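Local atomic coordinates of putative uncharacterized protein gbs0355 (Streptococcus agalactiae, PDB entry 3OKZ), a protein that is of unknown function but belongs to the LytR/CpsA/Psr (LCP) family, whose members probably attach glycopolymers to the cell envelope. Residues A[196-201]-A[236-241]; A[59-64]-A[185-190]. One frame throughout, in Å; residues are numbered along the deposited sequence.

Contact 1: residues A[196-201]-A[236-241]; sequences KILALN and DSLEHI
Leu198, near the C-terminal end of helix 178-200, and Leu238, in the 3-10 turn 237-239, bring the two backbones to their nearest approach, with CA atoms 8.2 Å apart, and no hydrogen bond joins the segments. Both leucines point their CB across the gap, and their side chains meet at about a right angle. Leu198 does most of the touching: its CD1 methyl reaches Leu238 CB at 3.4 Å, while its other methyl, CD2, lies 4.1 Å from Leu238 CD1. CG of Leu198 lies anti to the carbonyl carbon (chi1 -61°), and a near-trans chi2 then places CD1 against the turn. Glu239 borders this apolar pair. Its chain bends at chi2 (75°) and brings OE2 to 3.6 Å from Leu198 CD1, a van der Waals approach at the contact's edge. The interface is small, burying 120 Å² in all, and lies at the protein surface. Lys235 also touches Leu198, and its NZ is hydrogen-bonded to Asn201 OD1, just beyond the helix. Helix 203-212 packs against Ile197 and Leu200, whereas Leu238 rests on Thr57 of strand 56-62, so the contact joins the end of helix 178-200 to the turn leading into strand 241-252.

Contact 2: residues A[59-64]-A[185-190]; sequences MTSLER and RQREVI
Met59 and Ser61 meet Ile190 and Arg187 in a buried helix-on-sheet contact, where helix 178-200 lies over strand 56-62 in the interior of the LCP-family domain. Two positions apart along the strand, Met59 and Ser61 both direct their side chains at the helix, while Thr60 between them turns its own away. Backbones come nearest at Ser61 and Arg187, whose CA atoms are 7.7 Å apart, and 237 Å² is buried in total.

The apolar half is formed by Met59, a selenomethionine, and Ile190. The Met59 chain bends at chi3 (93°), and its terminal methyl, Met59 CE, lies 3.2 Å from Ile190 CG2. The selenium follows behind, with Met59 SE 3.9 Å from Ile190 CG2. Ile190 presents CG2 because this branch stands anti to its backbone N, and the two side chains pass each other at a slant.

The polar half pairs Ser61 OG with Arg187. The hydroxyl oxygen sits at the edge of the guanidinium, near its plane, and accepts a weak hydrogen bond from Arg187 NE at 2.7 Å; the N-H...O angle of 127° is well short of straight. Ser61 OG also lies beside the aliphatic part of the arginine, 3.2 Å from Arg187 CD. The stronger partner of the guanidinium is on the next strand: Arg187 NH2 donates to Gln245 OE1, and the two bonds together would limit its rotation.

Strand 56-62 is an inner strand of the mixed sheet, bonded through its backbone to strands 41-51 and 241-252. Elsewhere on helix 178-200, Glu188 and Val189 touch strand 130-134.

In the fold
Helix 178-200 serves both contacts: contact 2 uses its middle, deep in the domain, and contact 1 its C-terminal end at the surface. Their centres are 18 Å apart, and lie about 19 Å (contact 1) and 6 Å (contact 2) from the centre of the chain. Besides the shared helix, they touch directly where Ile241 CG2, at the start of strand 241-252, packs 3.6 Å from Met59 CG on strand 56-62. These two strands run parallel as neighbours in the sheet, so the helix is tied to one of them in its middle and, near its end, to the turn that enters the other. Along the sequence, contact 2 ends at Ile190 and contact 1 begins at Lys196.

Contact 1: residues A[196-201]-A[236-241]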
loop_
_atom_site.group_PDB
_atom_site.type_symbol
_atom_site.label_atom_id
_atom_site.label_comp_id
_atom_site.label_asym_id
_atom_site.label_seq_id
_atom_site.Cartn_x
_atom_site.Cartn_y
_atom_site.Cartn_z
ATOM N N LYS A 196 -16.306 -8.357 0.228
ATOM C CA LYS A 196 -16.636 -9.777 0.264
ATOM C C LYS A 196 -16.522 -10.288 1.703
ATOM O O LYS A 196 -17.474 -10.848 2.248
ATOM C CB LYS A 196 -15.672 -10.544 -0.648
ATOM C CG LYS A 196 -16.291 -11.658 -1.498
ATOM C CD LYS A 196 -17.204 -11.118 -2.569
ATOM C CE LYS A 196 -17.251 -12.045 -3.758
ATOM N NZ LYS A 196 -17.435 -13.446 -3.350
ATOM N N ILE A 197 -15.364 -10.090 2.321
ATOM C CA ILE A 197 -15.179 -10.532 3.699
ATOM C C ILE A 197 -16.340 -10.011 4.555
ATOM O O ILE A 197 -17.165 -10.784 5.030
ATOM C CB ILE A 197 -13.840 -10.010 4.295
ATOM C CG1 ILE A 197 -12.659 -10.521 3.482
ATOM C CG2 ILE A 197 -13.663 -10.518 5.695
ATOM C CD1 ILE A 197 -11.392 -9.780 3.771
ATOM N N LEU A 198 -16.407 -8.697 4.732
ATOM C CA LEU A 198 -17.458 -8.075 5.533
ATOM C C LEU A 198 -18.883 -8.593 5.282
ATOM O O LEU A 198 -19.681 -8.686 6.219
ATOM C CB LEU A 198 -17.447 -6.555 5.333
ATOM C CG LEU A 198 -16.170 -5.809 5.729
ATOM C CD1 LEU A 198 -16.472 -4.327 5.829
ATOM C CD2 LEU A 198 -15.653 -6.321 7.065
ATOM N N ALA A 199 -19.205 -8.909 4.027
ATOM C CA ALA A 199 -20.529 -9.415 3.683
ATOM C C ALA A 199 -20.774 -10.736 4.401
ATOM O O ALA A 199 -21.902 -11.031 4.797
ATOM C CB ALA A 199 -20.643 -9.614 2.206
ATOM N N LEU A 200 -19.724 -11.543 4.554
ATOM C CA LEU A 200 -19.871 -12.804 5.271
ATOM C C LEU A 200 -20.518 -12.465 6.603
ATOM O O LEU A 200 -21.359 -13.206 7.124
ATOM C CB LEU A 200 -18.513 -13.456 5.543
ATOM C CG LEU A 200 -17.894 -14.153 4.348
ATOM C CD1 LEU A 200 -16.700 -14.967 4.795
ATOM C CD2 LEU A 200 -18.942 -15.044 3.714
ATOM N N ASN A 201 -20.112 -11.319 7.135
ATOM C CA ASN A 201 -20.618 -10.839 8.402
ATOM C C ASN A 201 -20.705 -11.996 9.365
ATOM O O ASN A 201 -21.781 -12.360 9.816
ATOM C CB ASN A 201 -21.992 -10.219 8.230
ATOM C CG ASN A 201 -22.428 -9.490 9.459
ATOM O OD1 ASN A 201 -21.662 -8.712 10.028
ATOM N ND2 ASN A 201 -23.656 -9.733 9.890
ATOM N N ASP A 236 -17.819 -1.309 10.608
ATOM C CA ASP A 236 -18.768 -0.412 9.954
ATOM C C ASP A 236 -18.013 0.631 9.148
ATOM O O ASP A 236 -18.465 1.060 8.091
ATOM C CB ASP A 236 -19.648 0.282 10.997
ATOM C CG ASP A 236 -20.115 -0.666 12.079
ATOM O OD1 ASP A 236 -19.259 -1.150 12.852
ATOM O OD2 ASP A 236 -21.332 -0.935 12.151
ATOM N N SER A 237 -16.856 1.032 9.665
ATOM C CA SER A 237 -16.024 2.037 9.017
ATOM C C SER A 237 -15.566 1.585 7.643
ATOM O O SER A 237 -15.416 2.398 6.725
ATOM C CB SER A 237 -14.800 2.353 9.882
ATOM O OG SER A 237 -15.192 2.978 11.092
ATOM N N LEU A 238 -15.345 0.284 7.500
ATOM C CA LEU A 238 -14.893 -0.270 6.235
ATOM C C LEU A 238 -15.997 -0.225 5.175
ATOM O O LEU A 238 -15.761 -0.517 4.005
ATOM C CB LEU A 238 -14.415 -1.704 6.464
ATOM C CG LEU A 238 -13.437 -1.833 7.644
ATOM C CD1 LEU A 238 -13.047 -3.291 7.858
ATOM C CD2 LEU A 238 -12.206 -0.974 7.386
ATOM N N GLU A 239 -17.195 0.173 5.587
ATOM C CA GLU A 239 -18.351 0.235 4.697
ATOM C C GLU A 239 -18.267 1.342 3.651
ATOM O O GLU A 239 -19.025 1.339 2.681
ATOM C CB GLU A 239 -19.625 0.426 5.524
ATOM C CG GLU A 239 -20.794 -0.492 5.169
ATOM C CD GLU A 239 -20.602 -1.917 5.664
ATOM O OE1 GLU A 239 -21.614 -2.642 5.790
ATOM O OE2 GLU A 239 -19.447 -2.317 5.922
ATOM N N HIS A 240 -17.365 2.298 3.858
ATOM C CA HIS A 240 -17.199 3.413 2.921
ATOM C C HIS A 240 -15.729 3.779 2.735
ATOM O O HIS A 240 -15.099 4.321 3.648
ATOM C CB HIS A 240 -17.960 4.637 3.420
ATOM C CG HIS A 240 -19.328 4.324 3.929
ATOM N ND1 HIS A 240 -19.560 3.914 5.224
ATOM C CD2 HIS A 240 -20.530 4.318 3.309
ATOM C CE1 HIS A 240 -20.848 3.667 5.379
ATOM N NE2 HIS A 240 -21.459 3.903 4.232
ATOM N N ILE A 241 -15.196 3.508 1.544
ATOM C CA ILE A 241 -13.793 3.775 1.257
ATOM C C ILE A 241 -13.553 4.824 0.174
ATOM O O ILE A 241 -14.065 4.705 -0.940
ATOM C CB ILE A 241 -13.061 2.494 0.783
ATOM C CG1 ILE A 241 -13.601 1.253 1.496
ATOM C CG2 ILE A 241 -11.573 2.627 1.045
ATOM C CD1 ILE A 241 -13.249 1.173 2.950
#

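Contact 2: residues A[59-64]-A[185-190]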
loop_
_atom_site.group_PDB
_atom_site.type_symbol
_atom_site.label_atom_id
_atom_site.label_comp_id
_atom_site.label_asym_id
_atom_site.label_seq_id
_atom_site.Cartn_x
_atom_site.Cartn_y
_atom_site.Cartn_z
HETATM N N MSE A 59 -7.938 5.301 1.467
HETATM C CA MSE A 59 -6.762 4.565 1.031
HETATM C C MSE A 59 -5.932 5.395 0.092
HETATM O O MSE A 59 -6.404 5.827 -0.962
HETATM C CB MSE A 59 -7.156 3.304 0.298
HETATM C CG MSE A 59 -7.971 2.346 1.104
HETATM SE SE MSE A 59 -8.164 0.776 0.064
HETATM C CE MSE A 59 -6.650 -0.193 0.777
ATOM N N THR A 60 -4.682 5.607 0.466
ATOM C CA THR A 60 -3.790 6.366 -0.378
ATOM C C THR A 60 -2.616 5.501 -0.864
ATOM O O THR A 60 -1.776 5.048 -0.083
ATOM C CB THR A 60 -3.317 7.630 0.366
ATOM O OG1 THR A 60 -4.461 8.455 0.626
ATOM C CG2 THR A 60 -2.327 8.439 -0.475
ATOM N N SER A 61 -2.605 5.246 -2.170
ATOM C CA SER A 61 -1.555 4.458 -2.805
ATOM C C SER A 61 -0.315 5.341 -2.909
ATOM O O SER A 61 -0.414 6.534 -3.200
ATOM C CB SER A 61 -2.005 4.013 -4.201
ATOM O OG SER A 61 -3.229 3.287 -4.162
ATOM N N LEU A 62 0.854 4.759 -2.685
ATOM C CA LEU A 62 2.095 5.529 -2.722
ATOM C C LEU A 62 2.988 5.086 -3.869
ATOM O O LEU A 62 3.569 4.002 -3.832
ATOM C CB LEU A 62 2.830 5.370 -1.388
ATOM C CG LEU A 62 1.910 5.462 -0.161
ATOM C CD1 LEU A 62 2.690 5.203 1.143
ATOM C CD2 LEU A 62 1.253 6.829 -0.148
ATOM N N GLU A 63 3.099 5.949 -4.879
ATOM C CA GLU A 63 3.898 5.688 -6.081
ATOM C C GLU A 63 5.319 5.226 -5.784
ATOM O O GLU A 63 6.128 5.979 -5.247
ATOM C CB GLU A 63 3.945 6.943 -6.952
ATOM C CG GLU A 63 4.814 6.790 -8.190
ATOM C CD GLU A 63 4.501 5.519 -8.960
ATOM O OE1 GLU A 63 3.330 5.335 -9.359
ATOM O OE2 GLU A 63 5.424 4.702 -9.164
ATOM N N ARG A 64 5.617 3.987 -6.156
ATOM C CA ARG A 64 6.934 3.381 -5.931
ATOM C C ARG A 64 8.114 4.138 -6.525
ATOM O O ARG A 64 9.246 3.974 -6.067
ATOM C CB ARG A 64 6.947 1.970 -6.502
ATOM C CG ARG A 64 6.547 1.924 -7.980
ATOM C CD ARG A 64 6.750 0.543 -8.567
ATOM N NE ARG A 64 6.152 -0.480 -7.719
ATOM C CZ ARG A 64 6.185 -1.779 -7.985
ATOM N NH1 ARG A 64 6.788 -2.219 -9.084
ATOM N NH2 ARG A 64 5.618 -2.638 -7.149
ATOM N N ARG A 185 -6.222 -0.477 -10.083
ATOM C CA ARG A 185 -6.576 -1.882 -10.037
ATOM C C ARG A 185 -6.161 -2.520 -8.714
ATOM O O ARG A 185 -6.882 -3.350 -8.168
ATOM C CB ARG A 185 -5.945 -2.628 -11.227
ATOM C CG ARG A 185 -6.792 -2.615 -12.490
ATOM C CD ARG A 185 -6.040 -3.178 -13.685
ATOM N NE ARG A 185 -5.164 -2.168 -14.273
ATOM C CZ ARG A 185 -3.882 -2.359 -14.568
ATOM N NH1 ARG A 185 -3.314 -3.534 -14.336
ATOM N NH2 ARG A 185 -3.164 -1.365 -15.066
ATOM N N GLN A 186 -5.000 -2.140 -8.197
ATOM C CA GLN A 186 -4.534 -2.690 -6.929
ATOM C C GLN A 186 -5.518 -2.359 -5.808
ATOM O O GLN A 186 -5.826 -3.209 -4.970
ATOM C CB GLN A 186 -3.168 -2.119 -6.576
ATOM C CG GLN A 186 -1.994 -2.911 -7.120
ATOM C CD GLN A 186 -0.661 -2.330 -6.679
ATOM O OE1 GLN A 186 0.399 -2.904 -6.936
ATOM N NE2 GLN A 186 -0.709 -1.177 -6.011
ATOM N N ARG A 187 -6.008 -1.119 -5.798
ATOM C CA ARG A 187 -6.955 -0.665 -4.787
ATOM C C ARG A 187 -8.268 -1.414 -4.931
ATOM O O ARG A 187 -8.901 -1.791 -3.952
ATOM C CB ARG A 187 -7.199 0.840 -4.928
ATOM C CG ARG A 187 -6.032 1.734 -4.519
ATOM C CD ARG A 187 -6.323 3.179 -4.892
ATOM N NE ARG A 187 -5.328 3.732 -5.812
ATOM C CZ ARG A 187 -5.593 4.678 -6.707
ATOM N NH1 ARG A 187 -6.820 5.169 -6.803
ATOM N NH2 ARG A 187 -4.638 5.137 -7.506
ATOM N N GLU A 188 -8.666 -1.628 -6.170
ATOM C CA GLU A 188 -9.890 -2.336 -6.469
ATOM C C GLU A 188 -9.894 -3.714 -5.835
ATOM O O GLU A 188 -10.817 -4.062 -5.101
ATOM C CB GLU A 188 -10.029 -2.485 -7.979
ATOM C CG GLU A 188 -11.298 -3.146 -8.457
ATOM C CD GLU A 188 -11.334 -3.212 -9.966
ATOM O OE1 GLU A 188 -10.724 -2.313 -10.593
ATOM O OE2 GLU A 188 -11.966 -4.143 -10.519
ATOM N N VAL A 189 -8.870 -4.510 -6.128
ATOM C CA VAL A 189 -8.805 -5.855 -5.575
ATOM C C VAL A 189 -8.899 -5.808 -4.041
ATOM O O VAL A 189 -9.615 -6.605 -3.436
ATOM C CB VAL A 189 -7.506 -6.597 -6.023
ATOM C CG1 VAL A 189 -7.541 -8.044 -5.570
ATOM C CG2 VAL A 189 -7.386 -6.573 -7.536
ATOM N N ILE A 190 -8.198 -4.867 -3.417
ATOM C CA ILE A 190 -8.238 -4.758 -1.965
ATOM C C ILE A 190 -9.644 -4.448 -1.481
ATOM O O ILE A 190 -10.191 -5.161 -0.632
ATOM C CB ILE A 190 -7.251 -3.668 -1.452
ATOM C CG1 ILE A 190 -5.879 -4.292 -1.226
ATOM C CG2 ILE A 190 -7.723 -3.081 -0.123
ATOM C CD1 ILE A 190 -5.884 -5.380 -0.174
#